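Local coordinates for protein phosphoribosylaminoimidazole-succinocarboxamide synthase (Pyrococcus horikoshii, PDB 4O7T) that catalyses the ATP-dependent joining of L-aspartate to carboxyaminoimidazole ribonucleotide, forming SAICAR in de novo purine biosynthesis, at residues 38-43 / 211-216. Residues are numbered along the deposited sequence; the frame is centred on the assembly and turned at random.
Sequences KKARFK and DVFRFD. With ASP (aspartic acid), chain D.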
loop_
_atom_site.group_PDB
_atom_site.type_symbol
_atom_site.label_atom_id
_atom_site.label_comp_id
_atom_site.label_asym_id
_atom_site.label_seq_id
_atom_site.Cartn_x
_atom_site.Cartn_y
_atom_site.Cartn_z
ATOM N N LYS A 38 -12.184 10.056 19.140
ATOM C CA LYS A 38 -11.888 11.183 20.027
ATOM C C LYS A 38 -12.535 12.448 19.456
ATOM O O LYS A 38 -12.339 12.764 18.290
ATOM C CB LYS A 38 -10.369 11.357 20.166
ATOM C CG LYS A 38 -9.932 12.513 21.048
ATOM C CD LYS A 38 -8.415 12.597 21.146
ATOM C CE LYS A 38 -8.008 13.624 22.190
ATOM N NZ LYS A 38 -6.533 13.675 22.406
ATOM N N LYS A 39 -13.304 13.167 20.275
ATOM C CA LYS A 39 -14.061 14.338 19.807
ATOM C C LYS A 39 -13.935 15.521 20.747
ATOM O O LYS A 39 -13.947 15.359 21.968
ATOM C CB LYS A 39 -15.552 14.017 19.672
ATOM C CG LYS A 39 -15.910 12.908 18.707
ATOM C CD LYS A 39 -17.355 12.499 18.927
ATOM C CE LYS A 39 -17.807 11.520 17.861
ATOM N NZ LYS A 39 -19.115 10.906 18.223
ATOM N N ALA A 40 -13.844 16.713 20.166
ATOM C CA ALA A 40 -13.885 17.970 20.908
ATOM C C ALA A 40 -14.289 19.089 19.964
ATOM O O ALA A 40 -14.278 18.924 18.739
ATOM C CB ALA A 40 -12.538 18.271 21.560
ATOM N N ARG A 41 -14.667 20.225 20.531
ATOM C CA ARG A 41 -15.042 21.386 19.739
ATOM C C ARG A 41 -14.124 22.531 20.115
ATOM O O ARG A 41 -13.853 22.744 21.292
ATOM C CB ARG A 41 -16.501 21.762 19.998
ATOM C CG ARG A 41 -17.484 20.610 19.830
ATOM C CD ARG A 41 -18.937 21.049 19.978
ATOM N NE ARG A 41 -19.417 21.801 18.816
ATOM C CZ ARG A 41 -19.272 23.114 18.649
ATOM N NH1 ARG A 41 -18.652 23.841 19.568
ATOM N NH2 ARG A 41 -19.738 23.701 17.551
ATOM N N PHE A 42 -13.626 23.244 19.111
ATOM C CA PHE A 42 -12.733 24.368 19.334
ATOM C C PHE A 42 -13.264 25.609 18.638
ATOM O O PHE A 42 -13.233 25.704 17.404
ATOM C CB PHE A 42 -11.319 24.046 18.840
ATOM C CG PHE A 42 -10.650 22.946 19.602
ATOM C CD1 PHE A 42 -10.010 23.208 20.814
ATOM C CD2 PHE A 42 -10.661 21.642 19.114
ATOM C CE1 PHE A 42 -9.398 22.189 21.528
ATOM C CE2 PHE A 42 -10.047 20.619 19.823
ATOM C CZ PHE A 42 -9.414 20.894 21.030
ATOM N N LYS A 43 -13.759 26.552 19.444
ATOM C CA LYS A 43 -14.295 27.815 18.946
ATOM C C LYS A 43 -13.241 28.536 18.126
ATOM O O LYS A 43 -12.115 28.739 18.578
ATOM C CB LYS A 43 -14.804 28.697 20.103
ATOM C CG LYS A 43 -15.348 30.064 19.694
ATOM C CD LYS A 43 -16.594 29.970 18.820
ATOM C CE LYS A 43 -17.121 31.356 18.473
ATOM N N ASP A 211 -2.065 17.488 15.385
ATOM C CA ASP A 211 -1.332 16.589 16.297
ATOM C C ASP A 211 -1.349 17.106 17.741
ATOM O O ASP A 211 -1.299 16.319 18.684
ATOM C CB ASP A 211 0.112 16.368 15.844
ATOM C CG ASP A 211 0.257 15.226 14.812
ATOM O OD1 ASP A 211 -0.689 14.450 14.569
ATOM O OD2 ASP A 211 1.358 15.105 14.251
ATOM N N VAL A 212 -1.415 18.425 17.894
ATOM C CA VAL A 212 -1.637 19.082 19.195
ATOM C C VAL A 212 -2.913 18.542 19.878
ATOM O O VAL A 212 -2.907 18.248 21.076
ATOM C CB VAL A 212 -1.681 20.621 19.014
ATOM C CG1 VAL A 212 -2.287 21.325 20.214
ATOM C CG2 VAL A 212 -0.275 21.153 18.729
ATOM N N PHE A 213 -3.991 18.391 19.106
ATOM C CA PHE A 213 -5.218 17.766 19.613
ATOM C C PHE A 213 -5.101 16.245 19.677
ATOM O O PHE A 213 -5.518 15.632 20.656
ATOM C CB PHE A 213 -6.433 18.195 18.781
ATOM C CG PHE A 213 -7.650 17.320 18.956
ATOM C CD1 PHE A 213 -8.350 17.291 20.170
ATOM C CD2 PHE A 213 -8.119 16.553 17.903
ATOM C CE1 PHE A 213 -9.482 16.502 20.317
ATOM C CE2 PHE A 213 -9.249 15.765 18.047
ATOM C CZ PHE A 213 -9.927 15.733 19.258
ATOM N N ARG A 214 -4.533 15.633 18.641
ATOM C CA ARG A 214 -4.420 14.173 18.599
ATOM C C ARG A 214 -3.684 13.611 19.830
ATOM O O ARG A 214 -4.104 12.605 20.387
ATOM C CB ARG A 214 -3.740 13.699 17.310
ATOM C CG ARG A 214 -4.593 13.813 16.048
ATOM C CD ARG A 214 -3.875 13.151 14.882
ATOM N NE ARG A 214 -4.468 13.481 13.585
ATOM C CZ ARG A 214 -3.971 14.363 12.720
ATOM N NH1 ARG A 214 -4.601 14.574 11.576
ATOM N NH2 ARG A 214 -2.853 15.039 12.986
ATOM N N PHE A 215 -2.603 14.274 20.249
ATOM C CA PHE A 215 -1.735 13.739 21.308
ATOM C C PHE A 215 -1.577 14.664 22.519
ATOM O O PHE A 215 -0.619 14.521 23.286
ATOM C CB PHE A 215 -0.361 13.356 20.730
ATOM C CG PHE A 215 -0.438 12.355 19.615
ATOM C CD1 PHE A 215 -0.869 11.051 19.861
ATOM C CD2 PHE A 215 -0.102 12.716 18.314
ATOM C CE1 PHE A 215 -0.963 10.130 18.828
ATOM C CE2 PHE A 215 -0.191 11.799 17.280
ATOM C CZ PHE A 215 -0.621 10.503 17.539
ATOM N N ASP A 216 -2.516 15.600 22.683
ATOM C CA ASP A 216 -2.546 16.523 23.821
ATOM C C ASP A 216 -1.221 17.272 23.991
ATOM O O ASP A 216 -0.683 17.366 25.096
ATOM C CB ASP A 216 -2.937 15.776 25.108
ATOM C CG ASP A 216 -4.246 15.011 24.967
ATOM O OD1 ASP A 216 -5.198 15.538 24.350
ATOM O OD2 ASP A 216 -4.328 13.872 25.462
HETATM N N ASP D . -6.382 10.829 13.724
HETATM C CA ASP D . -6.948 10.729 12.345
HETATM C C ASP D . -7.400 12.075 11.794
HETATM O O ASP D . -8.560 12.461 11.946
HETATM C CB ASP D . -8.119 9.742 12.298
HETATM C CG ASP D . -7.672 8.309 12.149
HETATM O OD1 ASP D . -8.435 7.513 11.561
HETATM O OD2 ASP D . -6.567 7.970 12.617
HETATM O OXT ASP D . -6.620 12.786 11.162
#
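Phe213 meets Lys38, Ala40 and Phe42 where the short helix 211-214 packs against strand 38-41, the second strand of a two-stranded antiparallel hairpin, beside the bound aspartate in this SAICAR synthetase. The aromatic pair is offset edge-to-face: the edge of Phe42 is turned to the face of Phe213, with the planes at 78° and Phe42 CE2 3.8 Å from Phe213 CD1. Ala40 CB adds an apolar contact at 3.7 Å from Phe213 CE1, while the Phe213 side chain also touches Leu220 of helix 220-232 and Ala31 of strand 30-33. With CG anti to the backbone N and an extended chain beyond, Lys38 runs past the ring, placing its ammonium over the face, 24° off the ring normal, as a cation-pi contact. Lys38 NZ then closes on the carboxyl-terminal end of the helix, donating to Phe213 O at 2.8 Å and weakly to Arg214 O. Arg214 CB is directed away from the strand, and its guanidinium presents an edge to the ligand: NH1 to OXT of the aspartate is 2.7 Å, and NH2 to Asp211 OD1 is also 2.7 Å, a salt bridge. Asp216 adds a salt bridge to Lys38. A methionine in place of Lys38 would probably cost Phe213 O its donor and the Asp216 carboxylate its counter-charge. Asp216 OD1 lies 3.0 Å from Lys38 NZ, which approaches from above the carboxylate plane, 41° out of it.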